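Local coordinates for protein polymerase X (Deinococcus radiodurans, PDB 2W9M) that probably catalyses DNA synthesis from deoxyribonucleoside triphosphates as a family X polymerase, and binds zinc ions in its C-terminal PHP domain, at residues L121-R125 with V151-F155; R125-E129 with D227-V231; G355-L359 with L547-F552; L472-G477 with E501-W505. One frame throughout, in Å; residues are numbered along the deposited sequence.

In the fold
From the N terminus, interactions 1 and 2 both start on helix 121-130 and share Arg125. Interaction 1 closes a short, helix-rich loop onto helix 141-157, within the helix-hairpin-helix region; interaction 2 closes a much longer one onto the hairpin of strands 224-228 and 231-238. Their centres lie 6 Å apart and Phe155 packs on the backbone of Glu229, so helices and sheet are tied together. Much further on, 355-359 meets 547-552, closing a loop that spans most of the PHP domain, and interaction 4 nests inside it, joining two helices 27 Å away, centre to centre. Interactions 1 and 3 have centres 34 Å apart.

Interaction 1 (L121-R125 with V151-F155); sequences LERLR and VVFLF
The Phe155 ring points its edge at helix 121-130, where CD of Arg125 and the backbone N of Glu122 lie near the ring plane, while Val151 CG1, one turn back on its own helix, rests over one face near the rim, 3.9 Å above the plane. The two helices belong to the helix-hairpin-helix region of the family X polymerase; the segments 121-125 and 151-155 run roughly antiparallel, their axes 10.7 Å apart at closest and their directions 142° apart. No hydrogen bond crosses between them; the contact is apolar and largely buried. Leu121 carries its centre: its CB lies 4.0 Å from Phe155 CE2, and its CD2 branch touches Leu154 CB at 4.2 Å. With CG anti to the carbonyl carbon (chi1 -78°), the Phe155 side chain passes beside its own backbone N and brings CE2 and CZ up to the first turn of the facing helix. Arg125 takes part through aliphatic carbon, its CD lying 4.2 Å from Phe155 CE1, whereas its guanidinium turns to Glu122 of the same helix, whose OE1 lies in the guanidinium plane and forms a salt bridge with NH1. Outside the pair, Leu121 and Leu124 also pack on Leu99 of helix 94-99. Val151 divides its two methyls between neighbours: CG1 stands 4.3 Å from Leu121 CG, and CG2 meets Leu124 CD1 at 3.9 Å.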
loop_
_atom_site.group_PDB
_atom_site.type_symbol
_atom_site.label_atom_id
_atom_site.label_comp_id
_atom_site.label_asym_id
_atom_site.label_seq_id
_atom_site.Cartn_x
_atom_site.Cartn_y
_atom_site.Cartn_z
ATOM N N LEU A 121 -9.737 5.030 2.976
ATOM C CA LEU A 121 -10.382 6.317 2.765
ATOM C C LEU A 121 -10.856 6.476 1.326
ATOM O O LEU A 121 -11.987 6.895 1.070
ATOM C CB LEU A 121 -9.422 7.450 3.123
ATOM C CG LEU A 121 -9.672 8.080 4.493
ATOM C CD1 LEU A 121 -10.347 7.088 5.430
ATOM C CD2 LEU A 121 -8.381 8.621 5.078
ATOM N N GLU A 122 -9.980 6.139 0.389
ATOM C CA GLU A 122 -10.305 6.259 -1.024
ATOM C C GLU A 122 -11.463 5.350 -1.430
ATOM O O GLU A 122 -12.363 5.764 -2.160
ATOM C CB GLU A 122 -9.070 5.964 -1.877
ATOM C CG GLU A 122 -9.376 5.698 -3.337
ATOM C CD GLU A 122 -10.169 6.818 -3.983
ATOM O OE1 GLU A 122 -10.853 6.543 -4.989
ATOM O OE2 GLU A 122 -10.117 7.965 -3.485
ATOM N N ARG A 123 -11.430 4.108 -0.958
ATOM C CA ARG A 123 -12.481 3.136 -1.252
ATOM C C ARG A 123 -13.806 3.505 -0.567
ATOM O O ARG A 123 -14.885 3.198 -1.079
ATOM C CB ARG A 123 -12.023 1.732 -0.841
ATOM C CG ARG A 123 -13.078 0.651 -0.971
ATOM C CD ARG A 123 -13.277 0.225 -2.415
ATOM N NE ARG A 123 -14.268 -0.843 -2.522
ATOM C CZ ARG A 123 -15.569 -0.646 -2.723
ATOM N NH1 ARG A 123 -16.048 0.586 -2.851
ATOM N NH2 ARG A 123 -16.390 -1.684 -2.800
ATOM N N LEU A 124 -13.714 4.163 0.587
ATOM C CA LEU A 124 -14.889 4.678 1.279
ATOM C C LEU A 124 -15.492 5.804 0.453
ATOM O O LEU A 124 -16.711 5.899 0.307
ATOM C CB LEU A 124 -14.510 5.214 2.660
ATOM C CG LEU A 124 -15.491 5.066 3.828
ATOM C CD1 LEU A 124 -15.110 6.020 4.954
ATOM C CD2 LEU A 124 -16.931 5.293 3.410
ATOM N N ARG A 125 -14.630 6.659 -0.089
ATOM C CA ARG A 125 -15.083 7.796 -0.882
ATOM C C ARG A 125 -15.806 7.340 -2.144
ATOM O O ARG A 125 -16.787 7.951 -2.565
ATOM C CB ARG A 125 -13.918 8.701 -1.257
ATOM C CG ARG A 125 -14.311 9.788 -2.229
ATOM C CD ARG A 125 -13.121 10.297 -3.004
ATOM N NE ARG A 125 -13.472 10.453 -4.408
ATOM C CZ ARG A 125 -13.152 9.574 -5.351
ATOM N NH1 ARG A 125 -12.457 8.493 -5.036
ATOM N NH2 ARG A 125 -13.515 9.781 -6.606
ATOM N N VAL A 151 -14.677 12.556 5.112
ATOM C CA VAL A 151 -13.513 12.051 4.388
ATOM C C VAL A 151 -12.836 13.190 3.636
ATOM O O VAL A 151 -11.609 13.251 3.561
ATOM C CB VAL A 151 -13.882 10.930 3.393
ATOM C CG1 VAL A 151 -12.653 10.487 2.628
ATOM C CG2 VAL A 151 -14.509 9.752 4.122
ATOM N N VAL A 152 -13.637 14.101 3.092
ATOM C CA VAL A 152 -13.090 15.280 2.426
ATOM C C VAL A 152 -12.207 16.098 3.369
ATOM O O VAL A 152 -11.228 16.703 2.943
ATOM C CB VAL A 152 -14.195 16.186 1.852
ATOM C CG1 VAL A 152 -13.611 17.526 1.423
ATOM C CG2 VAL A 152 -14.883 15.505 0.683
ATOM N N PHE A 153 -12.550 16.108 4.652
ATOM C CA PHE A 153 -11.752 16.826 5.639
ATOM C C PHE A 153 -10.387 16.175 5.824
ATOM O O PHE A 153 -9.372 16.869 5.896
ATOM C CB PHE A 153 -12.478 16.904 6.984
ATOM C CG PHE A 153 -13.451 18.044 7.084
ATOM C CD1 PHE A 153 -14.809 17.831 6.919
ATOM C CD2 PHE A 153 -13.006 19.330 7.347
ATOM C CE1 PHE A 153 -15.705 18.879 7.012
ATOM C CE2 PHE A 153 -13.897 20.382 7.441
ATOM C CZ PHE A 153 -15.248 20.156 7.273
ATOM N N LEU A 154 -10.365 14.845 5.910
ATOM C CA LEU A 154 -9.108 14.123 6.069
ATOM C C LEU A 154 -8.174 14.437 4.905
ATOM O O LEU A 154 -6.985 14.693 5.104
ATOM C CB LEU A 154 -9.328 12.610 6.176
ATOM C CG LEU A 154 -9.635 12.012 7.553
ATOM C CD1 LEU A 154 -9.254 12.993 8.648
ATOM C CD2 LEU A 154 -11.098 11.624 7.676
ATOM N N PHE A 155 -8.725 14.432 3.694
ATOM C CA PHE A 155 -7.936 14.664 2.490
ATOM C C PHE A 155 -7.344 16.071 2.421
ATOM O O PHE A 155 -6.195 16.247 2.017
ATOM C CB PHE A 155 -8.756 14.387 1.226
ATOM C CG PHE A 155 -8.897 12.927 0.900
ATOM C CD1 PHE A 155 -9.897 12.488 0.048
ATOM C CD2 PHE A 155 -8.038 11.994 1.454
ATOM C CE1 PHE A 155 -10.031 11.146 -0.255
ATOM C CE2 PHE A 155 -8.167 10.648 1.157
ATOM C CZ PHE A 155 -9.166 10.225 0.299
#

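Interaction 2 (R125-E129 with D227-V231); sequences REAAE and DYEGV
Arg125 and Glu229 meet because their first torsions aim them at each other: Arg125 CG lies anti to its backbone N (chi1 172°), while Glu229 CG sits beside its own N and anti to the carbonyl carbon (chi1 -64°), its chain extended from there on. The arginine chain bends at chi3 and presents NE to Glu229 OE1 at 2.7 Å, in a salt bridge whose hydrogen bond is markedly bent (137° at the hydrogen) and reaches the oxygen nearly along its C-O bond. Glu129, one turn beyond Arg125, comes from the opposite direction to Glu229. Its OE1 stops 2.6 Å from Glu229 OE2, with the two carboxylates almost perpendicular. Acids so close probably raise each other's pKa, and Arg125 would offset part of their charge. Glu229 stands in a type I' turn from Tyr228 to Val231, the tip of a beta hairpin between strands 224-228 and 231-238; Val231 N bonds back to Tyr228 O at 3.1 Å. Tyr228 OH donates to Glu129 OE2 at 2.9 Å from above the carboxylate plane. Further anions engage the guanidinium: NH1 pairs with Glu122 and NH2 with Glu172 of helix 163-176. Tyr228 also packs on Val169 of that helix, while over one face of its ring, near the rim, Glu229 CG stands 4.1 Å above the plane.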
loop_
_atom_site.group_PDB
_atom_site.type_symbol
_atom_site.label_atom_id
_atom_site.label_comp_id
_atom_site.label_asym_id
_atom_site.label_seq_id
_atom_site.Cartn_x
_atom_site.Cartn_y
_atom_site.Cartn_z
ATOM N N ARG A 125 -14.630 6.659 -0.089
ATOM C CA ARG A 125 -15.083 7.796 -0.882
ATOM C C ARG A 125 -15.806 7.340 -2.144
ATOM O O ARG A 125 -16.787 7.951 -2.565
ATOM C CB ARG A 125 -13.918 8.701 -1.257
ATOM C CG ARG A 125 -14.311 9.788 -2.229
ATOM C CD ARG A 125 -13.121 10.297 -3.004
ATOM N NE ARG A 125 -13.472 10.453 -4.408
ATOM C CZ ARG A 125 -13.152 9.574 -5.351
ATOM N NH1 ARG A 125 -12.457 8.493 -5.036
ATOM N NH2 ARG A 125 -13.515 9.781 -6.606
ATOM N N GLU A 126 -15.320 6.261 -2.742
ATOM C CA GLU A 126 -15.972 5.696 -3.914
ATOM C C GLU A 126 -17.312 5.067 -3.544
ATOM O O GLU A 126 -18.291 5.184 -4.285
ATOM C CB GLU A 126 -15.070 4.658 -4.580
ATOM C CG GLU A 126 -13.805 5.249 -5.175
ATOM C CD GLU A 126 -12.752 4.200 -5.473
ATOM O OE1 GLU A 126 -12.831 3.091 -4.899
ATOM O OE2 GLU A 126 -11.841 4.484 -6.281
ATOM N N ALA A 127 -17.355 4.399 -2.394
ATOM C CA ALA A 127 -18.584 3.764 -1.933
ATOM C C ALA A 127 -19.673 4.803 -1.716
ATOM O O ALA A 127 -20.840 4.557 -2.010
ATOM C CB ALA A 127 -18.339 2.981 -0.660
ATOM N N ALA A 128 -19.281 5.965 -1.206
ATOM C CA ALA A 128 -20.218 7.065 -1.015
ATOM C C ALA A 128 -20.709 7.559 -2.373
ATOM O O ALA A 128 -21.902 7.784 -2.576
ATOM C CB ALA A 128 -19.557 8.201 -0.234
ATOM N N GLU A 129 -19.769 7.714 -3.297
ATOM C CA GLU A 129 -20.042 8.189 -4.647
ATOM C C GLU A 129 -21.096 7.334 -5.354
ATOM O O GLU A 129 -21.993 7.856 -6.012
ATOM C CB GLU A 129 -18.748 8.135 -5.455
ATOM C CG GLU A 129 -18.612 9.176 -6.540
ATOM C CD GLU A 129 -17.816 10.372 -6.075
ATOM O OE1 GLU A 129 -18.057 10.838 -4.942
ATOM O OE2 GLU A 129 -16.947 10.842 -6.840
ATOM N N ASP A 227 -10.401 21.507 -6.901
ATOM C CA ASP A 227 -10.373 20.580 -5.783
ATOM C C ASP A 227 -11.559 19.641 -5.923
ATOM O O ASP A 227 -12.710 20.068 -5.815
ATOM C CB ASP A 227 -10.480 21.360 -4.468
ATOM C CG ASP A 227 -9.916 20.598 -3.281
ATOM O OD1 ASP A 227 -8.682 20.396 -3.238
ATOM O OD2 ASP A 227 -10.702 20.219 -2.380
ATOM N N TYR A 228 -11.288 18.365 -6.175
ATOM C CA TYR A 228 -12.363 17.385 -6.250
ATOM C C TYR A 228 -12.423 16.504 -5.003
ATOM O O TYR A 228 -11.610 15.593 -4.832
ATOM C CB TYR A 228 -12.252 16.516 -7.503
ATOM C CG TYR A 228 -13.478 15.655 -7.719
ATOM C CD1 TYR A 228 -14.662 16.209 -8.192
ATOM C CD2 TYR A 228 -13.460 14.296 -7.434
ATOM C CE1 TYR A 228 -15.788 15.436 -8.384
ATOM C CE2 TYR A 228 -14.582 13.512 -7.628
ATOM C CZ TYR A 228 -15.743 14.088 -8.102
ATOM O OH TYR A 228 -16.864 13.314 -8.292
ATOM N N GLU A 229 -13.394 16.789 -4.140
ATOM C CA GLU A 229 -13.580 16.044 -2.902
ATOM C C GLU A 229 -12.302 15.954 -2.075
ATOM O O GLU A 229 -11.914 14.874 -1.628
ATOM C CB GLU A 229 -14.148 14.657 -3.199
ATOM C CG GLU A 229 -15.535 14.720 -3.824
ATOM C CD GLU A 229 -16.061 13.363 -4.242
ATOM O OE1 GLU A 229 -15.397 12.346 -3.948
ATOM O OE2 GLU A 229 -17.140 13.315 -4.868
ATOM N N GLY A 230 -11.653 17.102 -1.881
ATOM C CA GLY A 230 -10.467 17.188 -1.048
ATOM C C GLY A 230 -9.167 16.938 -1.789
ATOM O O GLY A 230 -8.093 17.293 -1.304
ATOM N N VAL A 231 -9.264 16.324 -2.964
ATOM C CA VAL A 231 -8.090 16.004 -3.765
ATOM C C VAL A 231 -7.809 17.109 -4.780
ATOM O O VAL A 231 -8.608 17.337 -5.690
ATOM C CB VAL A 231 -8.281 14.683 -4.520
ATOM C CG1 VAL A 231 -7.025 14.332 -5.292
ATOM C CG2 VAL A 231 -8.654 13.570 -3.554
#

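Interaction 3 (G355-L359 with L547-F552); sequences GHEFL and LGRAEF
Glu357 OE1 accepts a nearly straight hydrogen bond from the backbone N of Arg549, 2.8 Å long with 165° at the hydrogen, entering from above the carboxylate plane. Arg549 opens helix 549-561, so the acid occupies the helix's N-terminal end, where the helix dipole would probably stabilise its negative charge. Gly548 is the N-cap; a side chain there would collide with Glu357 OE1. Its own N donates to Glu551 OE1 at 3.0 Å, the backbone-to-side-chain half of a capping box, while Glu357 serves the next N-H from outside the helix. Beside this polar grip lies Phe358, whose CG stands between its backbone N and carbonyl carbon (chi1 70°), turning the ring under the start of the helix. Arg549 CA makes a CH-pi contact over one ring face, 3.8 Å from the centroid, and Leu547 O lies in the ring plane at the edge, 3.5 Å from CE1. Phe358 CZ touches Phe552 CB at 3.9 Å, their rings inclined at 38°. A serine in place of Phe358 would probably leave Arg549 CA without its aromatic bed and open a gap beside Phe552. The Arg549 chain runs extended past the ring to bond Ile396 O through NH2. The parallel-stranded PHP barrel supplies the setting: helix 549-561 lies against the start of strand 358-364 and against Val397 of strand 396-403, with Phe552 about 9 Å, side chain to side chain, from the zinc ligand His332.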
loop_
_atom_site.group_PDB
_atom_site.type_symbol
_atom_site.label_atom_id
_atom_site.label_comp_id
_atom_site.label_asym_id
_atom_site.label_seq_id
_atom_site.Cartn_x
_atom_site.Cartn_y
_atom_site.Cartn_z
ATOM N N GLY A 355 -8.027 -12.587 -12.767
ATOM C CA GLY A 355 -7.188 -13.121 -13.826
ATOM C C GLY A 355 -5.914 -13.804 -13.372
ATOM O O GLY A 355 -5.045 -14.105 -14.188
ATOM N N HIS A 356 -5.792 -14.054 -12.074
ATOM C CA HIS A 356 -4.583 -14.670 -11.543
ATOM C C HIS A 356 -4.768 -16.176 -11.394
ATOM O O HIS A 356 -5.841 -16.707 -11.676
ATOM C CB HIS A 356 -4.180 -14.020 -10.216
ATOM C CG HIS A 356 -4.126 -12.524 -10.271
ATOM N ND1 HIS A 356 -3.162 -11.838 -10.978
ATOM C CD2 HIS A 356 -4.921 -11.580 -9.712
ATOM C CE1 HIS A 356 -3.364 -10.538 -10.851
ATOM N NE2 HIS A 356 -4.427 -10.355 -10.089
ATOM N N GLU A 357 -3.721 -16.861 -10.951
ATOM C CA GLU A 357 -3.714 -18.318 -10.942
ATOM C C GLU A 357 -3.980 -18.941 -9.572
ATOM O O GLU A 357 -4.759 -19.883 -9.465
ATOM C CB GLU A 357 -2.398 -18.843 -11.516
ATOM C CG GLU A 357 -2.228 -20.346 -11.408
ATOM C CD GLU A 357 -1.016 -20.848 -12.173
ATOM O OE1 GLU A 357 -0.400 -21.838 -11.714
ATOM O OE2 GLU A 357 -0.683 -20.251 -13.226
ATOM N N PHE A 358 -3.341 -18.426 -8.528
ATOM C CA PHE A 358 -3.512 -19.005 -7.196
ATOM C C PHE A 358 -3.392 -17.977 -6.069
ATOM O O PHE A 358 -2.836 -16.895 -6.254
ATOM C CB PHE A 358 -2.546 -20.183 -6.977
ATOM C CG PHE A 358 -1.100 -19.779 -6.848
ATOM C CD1 PHE A 358 -0.319 -19.569 -7.974
ATOM C CD2 PHE A 358 -0.518 -19.622 -5.599
ATOM C CE1 PHE A 358 1.015 -19.201 -7.858
ATOM C CE2 PHE A 358 0.815 -19.254 -5.475
ATOM C CZ PHE A 358 1.578 -19.042 -6.607
ATOM N N LEU A 359 -3.933 -18.329 -4.905
ATOM C CA LEU A 359 -3.951 -17.433 -3.752
ATOM C C LEU A 359 -2.968 -17.878 -2.683
ATOM O O LEU A 359 -2.876 -19.058 -2.359
ATOM C CB LEU A 359 -5.353 -17.364 -3.143
ATOM C CG LEU A 359 -5.494 -16.592 -1.827
ATOM C CD1 LEU A 359 -5.528 -15.087 -2.068
ATOM C CD2 LEU A 359 -6.744 -17.036 -1.087
ATOM N N LEU A 547 5.603 -17.013 -11.236
ATOM C CA LEU A 547 5.623 -18.468 -11.286
ATOM C C LEU A 547 4.227 -19.025 -11.054
ATOM O O LEU A 547 3.465 -18.486 -10.251
ATOM C CB LEU A 547 6.562 -19.020 -10.211
ATOM C CG LEU A 547 8.042 -18.638 -10.283
ATOM C CD1 LEU A 547 8.824 -19.281 -9.135
ATOM C CD2 LEU A 547 8.631 -19.034 -11.629
ATOM N N GLY A 548 3.895 -20.104 -11.757
ATOM C CA GLY A 548 2.643 -20.804 -11.530
ATOM C C GLY A 548 2.686 -21.498 -10.183
ATOM O O GLY A 548 3.733 -21.533 -9.540
ATOM N N ARG A 549 1.559 -22.057 -9.756
ATOM C CA ARG A 549 1.462 -22.641 -8.421
ATOM C C ARG A 549 2.525 -23.709 -8.173
ATOM O O ARG A 549 3.298 -23.612 -7.222
ATOM C CB ARG A 549 0.068 -23.210 -8.176
ATOM C CG ARG A 549 -0.127 -23.750 -6.770
ATOM C CD ARG A 549 -1.471 -24.454 -6.608
ATOM N NE ARG A 549 -1.685 -24.850 -5.219
ATOM C CZ ARG A 549 -1.127 -25.914 -4.649
ATOM N NH1 ARG A 549 -0.322 -26.703 -5.351
ATOM N NH2 ARG A 549 -1.371 -26.189 -3.373
ATOM N N ALA A 550 2.566 -24.719 -9.033
ATOM C CA ALA A 550 3.519 -25.814 -8.873
ATOM C C ALA A 550 4.967 -25.335 -8.993
ATOM O O ALA A 550 5.847 -25.825 -8.284
ATOM C CB ALA A 550 3.233 -26.921 -9.877
ATOM N N GLU A 551 5.211 -24.386 -9.894
ATOM C CA GLU A 551 6.535 -23.779 -10.034
ATOM C C GLU A 551 6.927 -23.052 -8.752
ATOM O O GLU A 551 8.098 -23.004 -8.387
ATOM C CB GLU A 551 6.559 -22.791 -11.203
ATOM C CG GLU A 551 6.345 -23.412 -12.577
ATOM C CD GLU A 551 6.092 -22.366 -13.657
ATOM O OE1 GLU A 551 6.149 -21.157 -13.343
ATOM O OE2 GLU A 551 5.834 -22.751 -14.818
ATOM N N PHE A 552 5.935 -22.483 -8.073
ATOM C CA PHE A 552 6.179 -21.745 -6.842
ATOM C C PHE A 552 6.553 -22.688 -5.712
ATOM O O PHE A 552 7.476 -22.417 -4.946
ATOM C CB PHE A 552 4.952 -20.919 -6.449
ATOM C CG PHE A 552 5.100 -20.195 -5.137
ATOM C CD1 PHE A 552 5.943 -19.100 -5.024
ATOM C CD2 PHE A 552 4.396 -20.607 -4.019
ATOM C CE1 PHE A 552 6.081 -18.437 -3.820
ATOM C CE2 PHE A 552 4.528 -19.945 -2.813
ATOM C CZ PHE A 552 5.371 -18.861 -2.713
#

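Interaction 4 (L472-G477 with E501-W505); sequences LDAVLG and EALRW
Asp473 and Arg504 meet end-on, each carboxylate oxygen taking one guanidinium nitrogen through its syn lone pair. NH2 donates to OD1 at 3.0 Å, almost straight at 175°, and NH1 to OD2 at 3.2 Å, with the two flat groups nearly coplanar. NH1 is shared: it also gives a shorter, more bent bond (2.7 Å, 132°) to Glu501 OE1, one turn back on its own helix, again in the guanidinium plane. Asp473 OD2 takes a second donor, the indole NE1 of Trp505, in a weak bond of 3.4 Å from the ring edge. Beneath this polar rim the indole packs on helix 472-482. Leu476 CD1 sits over the five-membered ring, 3.5 Å from its centroid, in a CH-pi contact, and Trp505 CH2 comes within 3.5 Å of Gly477 N, which is already bonded to Asp473 O. With an alanine at Trp505 the indole and its NE1 are gone, which would probably open a gap over Leu476 and leave Asp473 OD2 held by Arg504 NH1 without its weaker second donor. Leu472 CD1 meets Glu501 CG at 3.6 Å. The contact thus joins helices 472-482 and 499-505, whose short segments run at 50°, on the outside of the PHP barrel, with strand 485-489 between them in sequence. Two acids share one arginine, which probably screens the repulsion between Asp473 and Glu501 and would leave the network net negative if both are ionised.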
loop_
_atom_site.group_PDB
_atom_site.type_symbol
_atom_site.label_atom_id
_atom_site.label_comp_id
_atom_site.label_asym_id
_atom_site.label_seq_id
_atom_site.Cartn_x
_atom_site.Cartn_y
_atom_site.Cartn_z
ATOM N N LEU A 472 19.319 -0.808 6.139
ATOM C CA LEU A 472 18.663 -1.616 5.119
ATOM C C LEU A 472 19.648 -2.479 4.329
ATOM O O LEU A 472 19.382 -3.655 4.073
ATOM C CB LEU A 472 17.853 -0.732 4.174
ATOM C CG LEU A 472 16.419 -1.158 3.848
ATOM C CD1 LEU A 472 16.088 -0.791 2.410
ATOM C CD2 LEU A 472 16.186 -2.642 4.077
ATOM N N ASP A 473 20.783 -1.902 3.950
ATOM C CA ASP A 473 21.772 -2.617 3.140
ATOM C C ASP A 473 22.303 -3.877 3.822
ATOM O O ASP A 473 22.506 -4.904 3.172
ATOM C CB ASP A 473 22.931 -1.697 2.742
ATOM C CG ASP A 473 22.594 -0.816 1.546
ATOM O OD1 ASP A 473 23.500 -0.110 1.043
ATOM O OD2 ASP A 473 21.424 -0.834 1.103
ATOM N N ALA A 474 22.534 -3.796 5.128
ATOM C CA ALA A 474 22.945 -4.965 5.896
ATOM C C ALA A 474 21.863 -6.041 5.849
ATOM O O ALA A 474 22.155 -7.218 5.615
ATOM C CB ALA A 474 23.242 -4.577 7.335
ATOM N N VAL A 475 20.615 -5.632 6.069
ATOM C CA VAL A 475 19.495 -6.572 6.077
ATOM C C VAL A 475 19.309 -7.224 4.711
ATOM O O VAL A 475 19.168 -8.443 4.614
ATOM C CB VAL A 475 18.176 -5.901 6.500
ATOM C CG1 VAL A 475 17.032 -6.896 6.412
ATOM C CG2 VAL A 475 18.290 -5.351 7.909
ATOM N N LEU A 476 19.316 -6.408 3.660
ATOM C CA LEU A 476 19.172 -6.912 2.299
ATOM C C LEU A 476 20.305 -7.869 1.938
ATOM O O LEU A 476 20.092 -8.860 1.240
ATOM C CB LEU A 476 19.100 -5.758 1.296
ATOM C CG LEU A 476 17.850 -4.883 1.365
ATOM C CD1 LEU A 476 17.803 -3.909 0.197
ATOM C CD2 LEU A 476 16.602 -5.747 1.383
ATOM N N GLY A 477 21.507 -7.570 2.418
ATOM C CA GLY A 477 22.644 -8.453 2.222
ATOM C C GLY A 477 22.373 -9.811 2.841
ATOM O O GLY A 477 22.677 -10.848 2.250
ATOM N N GLU A 501 15.365 1.510 -3.463
ATOM C CA GLU A 501 16.224 0.447 -2.951
ATOM C C GLU A 501 16.174 -0.793 -3.844
ATOM O O GLU A 501 17.175 -1.490 -4.000
ATOM C CB GLU A 501 15.849 0.090 -1.515
ATOM C CG GLU A 501 16.012 1.242 -0.532
ATOM C CD GLU A 501 17.453 1.719 -0.411
ATOM O OE1 GLU A 501 18.360 1.040 -0.940
ATOM O OE2 GLU A 501 17.677 2.774 0.219
ATOM N N ALA A 502 15.011 -1.054 -4.431
ATOM C CA ALA A 502 14.854 -2.142 -5.393
ATOM C C ALA A 502 15.699 -1.899 -6.642
ATOM O O ALA A 502 16.257 -2.830 -7.215
ATOM C CB ALA A 502 13.392 -2.307 -5.772
ATOM N N LEU A 503 15.778 -0.641 -7.063
ATOM C CA LEU A 503 16.594 -0.261 -8.213
ATOM C C LEU A 503 18.061 -0.592 -7.961
ATOM O O LEU A 503 18.752 -1.086 -8.846
ATOM C CB LEU A 503 16.436 1.236 -8.517
ATOM C CG LEU A 503 17.232 1.791 -9.701
ATOM C CD1 LEU A 503 16.866 1.075 -10.988
ATOM C CD2 LEU A 503 17.008 3.288 -9.838
ATOM N N ARG A 504 18.526 -0.323 -6.746
ATOM C CA ARG A 504 19.916 -0.579 -6.383
ATOM C C ARG A 504 20.237 -2.064 -6.248
ATOM O O ARG A 504 21.380 -2.474 -6.436
ATOM C CB ARG A 504 20.269 0.145 -5.080
ATOM C CG ARG A 504 20.430 1.648 -5.230
ATOM C CD ARG A 504 20.691 2.329 -3.894
ATOM N NE ARG A 504 21.976 1.950 -3.311
ATOM C CZ ARG A 504 22.123 1.378 -2.120
ATOM N NH1 ARG A 504 21.062 1.117 -1.371
ATOM N NH2 ARG A 504 23.332 1.076 -1.667
ATOM N N TRP A 505 19.230 -2.869 -5.916
ATOM C CA TRP A 505 19.444 -4.282 -5.596
ATOM C C TRP A 505 18.865 -5.242 -6.633
ATOM O O TRP A 505 18.862 -6.456 -6.418
ATOM C CB TRP A 505 18.852 -4.612 -4.220
ATOM C CG TRP A 505 19.689 -4.158 -3.064
ATOM C CD1 TRP A 505 19.709 -2.915 -2.500
ATOM C CD2 TRP A 505 20.626 -4.949 -2.321
ATOM N NE1 TRP A 505 20.602 -2.882 -1.453
ATOM C CE2 TRP A 505 21.180 -4.121 -1.323
ATOM C CE3 TRP A 505 21.052 -6.281 -2.402
ATOM C CZ2 TRP A 505 22.136 -4.576 -0.417
ATOM C CZ3 TRP A 505 21.998 -6.735 -1.503
ATOM C CH2 TRP A 505 22.531 -5.885 -0.524
#